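PDB 3KHS: purine nucleoside phosphorylase from Grouper iridovirus, which probably catalyses the reversible phosphorolysis of purine nucleosides to the free base and ribose 1-phosphate, a step of purine nucleoside salvage. Local coordinates for residues I50-V55 / A93-R98; H83-H88 / N193-E198; R176-S181 / T269-L274. All blocks are in the same frame, centred on the assembly; numbering follows the deposited sequence.

Contact 1. Residues I50-V55 / A93-R98; sequences IPNFPV and ATFPMR
The ring of F53 lies against the pyrrolidine of P96, whose CG sits over one ring face, 4.2 Å from the ring centroid and 26° off the normal, a CH-pi contact. P96 CB completes the touch at the rim, 3.7 Å from F53 CZ. The opposite face of the same ring is capped from within its own loop by I50 CD1, which stands over the ring centre, and the phenyl is therefore sandwiched between an isoleucine methyl and a proline. A second aromatic, F95, meets F53 differently: F53 CD1 comes to the edge of the F95 ring, 4.2 Å from F95 CD2. A chi1 of 179°, setting F95 CG opposite the backbone N, carries the phenyl out from the first turn of helix 95-102 toward the loop. There N52 CB lies 3.6 Å from F95 CE2, and P54 CD packs more loosely on F95 CD2 at 4.3 Å. No hydrogen bond crosses the contact; it is mainly apolar and mostly buried, though N52 O also lies by the F95 ring. It joins the loop between strands 42-46 and 64-70, which makes a type II beta turn from I50 to F53, to the start of helix 95-102 in the phosphorylase-superfamily alpha/beta fold. N52 occupies the third position of that turn with positive phi (75°), and the turn's weak closing bond runs from F53 N to I50 O. Polar groups at the margin tie the loop elsewhere: N52 ND2 bonds to E9 and T10 of helix 3-15, while N52 O accepts from R92. Further out, the F53 ring meets that of Y47, F95 touches T10, and P96 rests on F82 and on M78 of strand 73-79.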
# COMPACT_ATOMS: atom_id res chain seq x y z
N ILE B 50 -29.64 10.40 -0.53
CA ILE B 50 -29.11 10.49 0.82
C ILE B 50 -27.94 11.45 0.93
O ILE B 50 -26.96 11.37 0.19
CB ILE B 50 -28.66 9.11 1.34
CG1 ILE B 50 -29.81 8.12 1.27
CG2 ILE B 50 -28.16 9.23 2.76
CD1 ILE B 50 -29.44 6.76 1.79
N PRO B 51 -28.06 12.40 1.85
CA PRO B 51 -27.07 13.44 2.16
C PRO B 51 -25.74 12.82 2.59
O PRO B 51 -25.71 11.94 3.44
CB PRO B 51 -27.73 14.18 3.31
CG PRO B 51 -29.18 14.10 2.98
CD PRO B 51 -29.37 12.72 2.45
N ASN B 52 -24.64 13.31 2.03
CA ASN B 52 -23.30 12.83 2.39
C ASN B 52 -22.89 11.46 1.86
O ASN B 52 -21.72 11.10 1.95
CB ASN B 52 -23.12 12.83 3.92
CG ASN B 52 -23.12 14.22 4.52
OD1 ASN B 52 -22.47 15.12 4.03
ND2 ASN B 52 -23.84 14.37 5.63
N PHE B 53 -23.83 10.68 1.32
CA PHE B 53 -23.50 9.35 0.78
C PHE B 53 -22.70 9.47 -0.50
O PHE B 53 -23.01 10.30 -1.37
CB PHE B 53 -24.78 8.55 0.47
CG PHE B 53 -24.99 7.33 1.35
CD1 PHE B 53 -24.95 7.43 2.73
CD2 PHE B 53 -25.26 6.10 0.79
CE1 PHE B 53 -25.17 6.32 3.55
CE2 PHE B 53 -25.49 4.97 1.58
CZ PHE B 53 -25.44 5.08 2.97
N PRO B 54 -21.65 8.65 -0.64
CA PRO B 54 -20.86 8.75 -1.88
C PRO B 54 -21.73 8.34 -3.06
O PRO B 54 -22.72 7.64 -2.88
CB PRO B 54 -19.72 7.76 -1.64
CG PRO B 54 -19.54 7.81 -0.14
CD PRO B 54 -20.98 7.83 0.37
N VAL B 55 -21.39 8.79 -4.26
CA VAL B 55 -22.14 8.43 -5.46
C VAL B 55 -21.43 7.23 -6.09
O VAL B 55 -20.24 7.02 -5.86
CB VAL B 55 -22.15 9.59 -6.48
CG1 VAL B 55 -22.89 9.17 -7.73
CG2 VAL B 55 -22.80 10.81 -5.87
N ALA B 93 -15.49 5.22 1.54
CA ALA B 93 -16.23 3.98 1.25
C ALA B 93 -16.79 3.35 2.50
O ALA B 93 -17.65 2.48 2.42
CB ALA B 93 -15.32 2.93 0.53
N THR B 94 -16.31 3.76 3.66
CA THR B 94 -16.81 3.18 4.89
C THR B 94 -17.71 4.16 5.65
O THR B 94 -17.99 3.97 6.84
CB THR B 94 -15.66 2.69 5.83
OG1 THR B 94 -14.79 3.78 6.15
CG2 THR B 94 -14.87 1.58 5.17
N PHE B 95 -18.15 5.21 4.95
CA PHE B 95 -19.02 6.22 5.56
C PHE B 95 -20.37 5.60 5.94
O PHE B 95 -20.93 5.93 6.98
CB PHE B 95 -19.24 7.40 4.59
CG PHE B 95 -20.15 8.46 5.13
CD1 PHE B 95 -19.75 9.25 6.20
CD2 PHE B 95 -21.42 8.63 4.61
CE1 PHE B 95 -20.61 10.19 6.76
CE2 PHE B 95 -22.29 9.55 5.15
CZ PHE B 95 -21.89 10.35 6.23
N PRO B 96 -20.90 4.70 5.11
CA PRO B 96 -22.19 4.09 5.46
C PRO B 96 -22.12 3.30 6.78
O PRO B 96 -23.11 3.17 7.49
CB PRO B 96 -22.52 3.23 4.24
CG PRO B 96 -21.84 3.96 3.10
CD PRO B 96 -20.50 4.35 3.73
N MET B 97 -20.94 2.77 7.12
CA MET B 97 -20.81 2.05 8.39
C MET B 97 -20.92 3.02 9.56
O MET B 97 -21.43 2.67 10.63
CB MET B 97 -19.47 1.31 8.52
CG MET B 97 -19.39 -0.02 7.78
SD MET B 97 -20.66 -1.19 8.19
CE MET B 97 -21.82 -0.95 6.81
N ARG B 98 -20.39 4.23 9.36
CA ARG B 98 -20.47 5.22 10.42
C ARG B 98 -21.94 5.63 10.54
O ARG B 98 -22.44 5.84 11.64
CB ARG B 98 -19.55 6.41 10.09
CG ARG B 98 -18.08 6.05 10.16
CD ARG B 98 -17.16 7.27 9.98
NE ARG B 98 -15.74 6.93 10.14
CZ ARG B 98 -15.00 6.31 9.21
NH1 ARG B 98 -15.53 5.97 8.06
NH2 ARG B 98 -13.72 6.03 9.44

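Contact 2. Residues H83-H88 / N193-E198; sequences HLYEGH and NGPSFE. With PO4 (phosphate ion), chain G.
Y85 CB is wedged against the N193-P195 backbone, 3.4 Å from N193 O and 3.5 Å from P195 CD. A chi1 of 67°, placing CG between backbone N and carbonyl carbon, brings the ring's edge to N193 O, while P195 CB approaches the ring obliquely. The peptide before P195 is cis, and N193 ND2 donates almost straight to G194 O (2.9 Å, 176°), bracing this bend, the donor standing above the carbonyl plane. Beside it, L84 CD2 touches N193 OD1 at 3.4 Å. No direct hydrogen bond crosses this close-packed part; water 1 bridges it, accepting from Y85 N and donating to N193 O. The partly exposed H83/E86 side is polar instead, and 193-198 takes no part in it. H83 N anchors E86 OE2; the ring's rotation is fixed by ND1 donating to that same oxygen and NE2 to phosphate O2 (2.8 Å), with Y85 OH over one face. S30, R81, A113 and S217 also bind this anion, probably from the crystallisation liquor, and F156 of a neighbouring subunit meets the Y85 ring edge-to-face, an arrangement consistent with the phosphate-binding active site of trimeric purine nucleoside phosphorylases.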
# COMPACT_ATOMS: atom_id res chain seq x y z
N HIS B 83 -16.46 0.67 -2.90
CA HIS B 83 -15.13 0.04 -2.85
C HIS B 83 -14.01 0.99 -3.18
O HIS B 83 -14.17 1.90 -4.01
CB HIS B 83 -14.97 -1.10 -3.87
CG HIS B 83 -16.14 -2.03 -3.97
ND1 HIS B 83 -17.31 -1.68 -4.60
CD2 HIS B 83 -16.30 -3.30 -3.53
CE1 HIS B 83 -18.15 -2.70 -4.55
NE2 HIS B 83 -17.56 -3.70 -3.91
N LEU B 84 -12.85 0.72 -2.58
CA LEU B 84 -11.64 1.49 -2.88
C LEU B 84 -11.35 1.58 -4.37
O LEU B 84 -10.93 2.63 -4.85
CB LEU B 84 -10.40 0.88 -2.22
CG LEU B 84 -10.08 1.53 -0.89
CD1 LEU B 84 -11.23 1.21 0.07
CD2 LEU B 84 -8.74 0.99 -0.32
N TYR B 85 -11.58 0.50 -5.11
CA TYR B 85 -11.26 0.52 -6.54
C TYR B 85 -12.10 1.48 -7.37
O TYR B 85 -11.74 1.78 -8.52
CB TYR B 85 -11.29 -0.90 -7.17
CG TYR B 85 -12.65 -1.55 -7.23
CD1 TYR B 85 -12.99 -2.62 -6.38
CD2 TYR B 85 -13.64 -1.07 -8.10
CE1 TYR B 85 -14.27 -3.20 -6.41
CE2 TYR B 85 -14.92 -1.64 -8.13
CZ TYR B 85 -15.22 -2.71 -7.27
OH TYR B 85 -16.45 -3.33 -7.34
N GLU B 86 -13.21 1.97 -6.82
CA GLU B 86 -14.01 2.90 -7.61
C GLU B 86 -13.42 4.29 -7.51
O GLU B 86 -13.80 5.18 -8.27
CB GLU B 86 -15.46 2.97 -7.13
CG GLU B 86 -16.20 1.68 -7.18
CD GLU B 86 -17.49 1.79 -6.42
OE1 GLU B 86 -18.39 2.50 -6.91
OE2 GLU B 86 -17.60 1.18 -5.34
N GLY B 87 -12.51 4.48 -6.58
CA GLY B 87 -11.91 5.80 -6.44
C GLY B 87 -12.16 6.44 -5.08
O GLY B 87 -11.60 7.49 -4.79
N HIS B 88 -12.99 5.80 -4.25
CA HIS B 88 -13.27 6.35 -2.94
C HIS B 88 -12.10 6.06 -2.03
O HIS B 88 -11.42 5.09 -2.23
CB HIS B 88 -14.49 5.69 -2.30
CG HIS B 88 -15.70 5.66 -3.17
ND1 HIS B 88 -16.30 6.80 -3.65
CD2 HIS B 88 -16.42 4.63 -3.66
CE1 HIS B 88 -17.33 6.47 -4.40
NE2 HIS B 88 -17.43 5.16 -4.43
N ASN B 193 -6.87 -4.06 -2.96
CA ASN B 193 -7.45 -2.89 -3.58
C ASN B 193 -8.32 -3.13 -4.81
O ASN B 193 -9.42 -2.60 -4.92
CB ASN B 193 -6.37 -1.88 -3.96
CG ASN B 193 -6.94 -0.49 -4.13
OD1 ASN B 193 -6.97 0.30 -3.18
ND2 ASN B 193 -7.44 -0.18 -5.33
N GLY B 194 -7.82 -3.96 -5.73
CA GLY B 194 -8.55 -4.17 -6.97
C GLY B 194 -8.25 -2.95 -7.88
O GLY B 194 -7.43 -2.09 -7.52
N PRO B 195 -8.93 -2.82 -9.01
CA PRO B 195 -9.97 -3.72 -9.52
C PRO B 195 -9.39 -4.87 -10.36
O PRO B 195 -10.12 -5.76 -10.76
CB PRO B 195 -10.87 -2.79 -10.34
CG PRO B 195 -9.92 -1.81 -10.90
CD PRO B 195 -8.98 -1.52 -9.71
N SER B 196 -8.10 -4.83 -10.65
CA SER B 196 -7.49 -5.91 -11.44
C SER B 196 -7.29 -7.12 -10.54
O SER B 196 -6.94 -6.99 -9.36
CB SER B 196 -6.15 -5.48 -11.96
OG SER B 196 -5.35 -5.07 -10.85
N PHE B 197 -7.52 -8.31 -11.09
CA PHE B 197 -7.33 -9.53 -10.33
C PHE B 197 -5.83 -9.70 -10.21
O PHE B 197 -5.06 -9.09 -10.97
CB PHE B 197 -7.98 -10.72 -11.04
CG PHE B 197 -9.50 -10.69 -10.97
CD1 PHE B 197 -10.15 -10.57 -9.73
CD2 PHE B 197 -10.28 -10.82 -12.12
CE1 PHE B 197 -11.55 -10.57 -9.65
CE2 PHE B 197 -11.68 -10.82 -12.05
CZ PHE B 197 -12.32 -10.70 -10.81
N GLU B 198 -5.41 -10.51 -9.25
CA GLU B 198 -3.98 -10.67 -9.04
C GLU B 198 -3.26 -11.60 -10.02
O GLU B 198 -3.87 -12.49 -10.65
CB GLU B 198 -3.69 -11.12 -7.60
CG GLU B 198 -4.68 -12.03 -6.93
CD GLU B 198 -5.97 -11.33 -6.46
OE1 GLU B 198 -5.93 -10.16 -5.98
OE2 GLU B 198 -7.04 -11.98 -6.57
P PO4 G . -18.21 -7.38 -3.36
O1 PO4 G . -19.25 -8.42 -3.11
O2 PO4 G . -18.74 -6.04 -2.97
O3 PO4 G . -16.99 -7.68 -2.56
O4 PO4 G . -17.87 -7.38 -4.81
O HOH W 1 -11.63 -2.00 -3.47

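Contact 3. Residues R176-S181 / T269-L274; sequences RELGMS and TALVKL
A Schellman motif ends helix 165-178, and the residues on both sides of its glycine, L178 and M180, pack on the long C-terminal helix 257-279. L178 carries most of the contact. Its CD1 lies on the backbone of the opposing helix, 3.7 Å from L271 CA, while CD2 faces A270 CB at 4.1 Å. Its CG meets L274 CD1 at 3.7 Å, the two leucines reaching toward each other tip to tip. L178 thus fits among A270, L271 and L274, residues within about one turn of each other on one face of the helix. E177 crosses L274 obliquely. With CG anti to the backbone N (chi1 -158°) and the chain extended beyond it, E177 has CB, CG and CD all near L274 CD1 and brings OE2 to 3.6 Å from L274 CD2. This is a carboxylate resting on methyl groups, with no hydrogen bond between the segments. The other carboxylate oxygen, OE1, turns to R176 NH2 in a salt bridge of 3.5 Å and has a weak, long ion pair with K278 further along helix 257-279. Both helices belong to the alpha/beta fold of the phosphorylase superfamily and here cover its mixed sheet from one side. G179, with positive phi (84°), ends the helix, its N bonding back to R176 O at 2.7 Å. The turn sends M180 inward, where a bend at chi3 (-59°) brings the terminal methyl CE to 4.0 Å from L271 CB. M180 and L271 both also touch F126 of strand 126-129, extending this inner side of the contact to the sheet. E177 and L178 form the outer, solvent-exposed side, and A174 of helix 165-178 adds to the packing on L271 and L274.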
# COMPACT_ATOMS: atom_id res chain seq x y z
N ARG B 176 -25.92 -25.53 8.61
CA ARG B 176 -26.21 -26.94 8.85
C ARG B 176 -27.71 -27.13 8.75
O ARG B 176 -28.22 -27.91 7.95
CB ARG B 176 -25.75 -27.35 10.25
CG ARG B 176 -26.29 -28.69 10.72
CD ARG B 176 -26.06 -28.89 12.21
NE ARG B 176 -26.58 -27.77 13.01
CZ ARG B 176 -27.88 -27.51 13.21
NH1 ARG B 176 -28.82 -28.30 12.69
NH2 ARG B 176 -28.24 -26.45 13.93
N GLU B 177 -28.42 -26.37 9.58
CA GLU B 177 -29.87 -26.41 9.64
C GLU B 177 -30.54 -26.29 8.28
O GLU B 177 -31.62 -26.83 8.07
CB GLU B 177 -30.30 -25.29 10.56
CG GLU B 177 -31.65 -25.40 11.20
CD GLU B 177 -31.81 -24.37 12.32
OE1 GLU B 177 -30.90 -24.30 13.19
OE2 GLU B 177 -32.83 -23.65 12.31
N LEU B 178 -29.91 -25.55 7.36
CA LEU B 178 -30.50 -25.38 6.02
C LEU B 178 -30.01 -26.43 5.03
O LEU B 178 -30.43 -26.43 3.87
CB LEU B 178 -30.22 -23.98 5.47
CG LEU B 178 -30.94 -22.80 6.14
CD1 LEU B 178 -30.05 -21.58 6.06
CD2 LEU B 178 -32.31 -22.54 5.48
N GLY B 179 -29.12 -27.31 5.49
CA GLY B 179 -28.61 -28.37 4.64
C GLY B 179 -27.45 -27.96 3.75
O GLY B 179 -27.25 -28.56 2.69
N MET B 180 -26.66 -26.97 4.18
CA MET B 180 -25.54 -26.46 3.39
C MET B 180 -24.22 -26.66 4.11
O MET B 180 -23.20 -26.07 3.74
CB MET B 180 -25.72 -24.96 3.13
CG MET B 180 -27.12 -24.55 2.72
SD MET B 180 -27.32 -22.77 2.35
CE MET B 180 -26.85 -22.09 3.90
N SER B 181 -24.22 -27.48 5.14
CA SER B 181 -23.00 -27.68 5.91
C SER B 181 -21.79 -28.12 5.09
O SER B 181 -20.66 -27.81 5.46
CB SER B 181 -23.25 -28.68 7.03
OG SER B 181 -23.68 -29.92 6.48
N THR B 269 -29.79 -15.61 0.95
CA THR B 269 -30.93 -14.94 1.56
C THR B 269 -31.50 -15.78 2.70
O THR B 269 -31.81 -15.24 3.76
CB THR B 269 -32.06 -14.71 0.55
OG1 THR B 269 -31.59 -13.87 -0.52
CG2 THR B 269 -33.25 -14.05 1.24
N ALA B 270 -31.65 -17.08 2.46
CA ALA B 270 -32.16 -17.99 3.48
C ALA B 270 -31.24 -17.99 4.70
O ALA B 270 -31.70 -17.88 5.84
CB ALA B 270 -32.28 -19.39 2.92
N LEU B 271 -29.94 -18.12 4.44
CA LEU B 271 -28.95 -18.14 5.52
C LEU B 271 -29.02 -16.88 6.39
O LEU B 271 -29.04 -16.97 7.61
CB LEU B 271 -27.53 -18.28 4.93
CG LEU B 271 -26.31 -18.22 5.89
CD1 LEU B 271 -26.41 -19.29 6.94
CD2 LEU B 271 -25.01 -18.43 5.13
N VAL B 272 -29.03 -15.72 5.75
CA VAL B 272 -29.10 -14.45 6.46
C VAL B 272 -30.38 -14.34 7.31
O VAL B 272 -30.33 -13.88 8.45
CB VAL B 272 -29.03 -13.23 5.44
CG1 VAL B 272 -29.24 -11.90 6.17
CG2 VAL B 272 -27.66 -13.19 4.78
N LYS B 273 -31.51 -14.78 6.76
CA LYS B 273 -32.78 -14.73 7.48
C LYS B 273 -32.75 -15.62 8.71
O LYS B 273 -33.09 -15.17 9.82
CB LYS B 273 -33.94 -15.14 6.57
CG LYS B 273 -34.14 -14.19 5.41
CD LYS B 273 -35.35 -14.52 4.53
CE LYS B 273 -36.65 -14.54 5.34
NZ LYS B 273 -37.85 -14.75 4.46
N LEU B 274 -32.30 -16.86 8.55
CA LEU B 274 -32.23 -17.78 9.68
C LEU B 274 -31.29 -17.23 10.74
O LEU B 274 -31.53 -17.39 11.93
CB LEU B 274 -31.75 -19.17 9.24
CG LEU B 274 -32.42 -20.40 9.89
CD1 LEU B 274 -31.53 -21.60 9.63
CD2 LEU B 274 -32.64 -20.21 11.41

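Contacts 1 and 2 are neighbours, their centres about 18 Å apart. They touch through H88, whose CE1 lies 3.9 Å from P54 CB, and 93-98 starts five residues after 83-88 ends. Contact 3 lies on the opposite side of the chain's centre, about 30 Å from either by centres. Along the chain, contact 1 closes before contact 3 opens, whereas contact 2 interleaves with both: 83-88 falls between the segments of contact 1, and 193-198 between those of contact 3. All six segments lie within one phosphorylase-superfamily range, around one mixed sheet. The loops joined by contact 2 border the phosphate site and a neighbouring subunit, while no other subunit touches contacts 1 and 3.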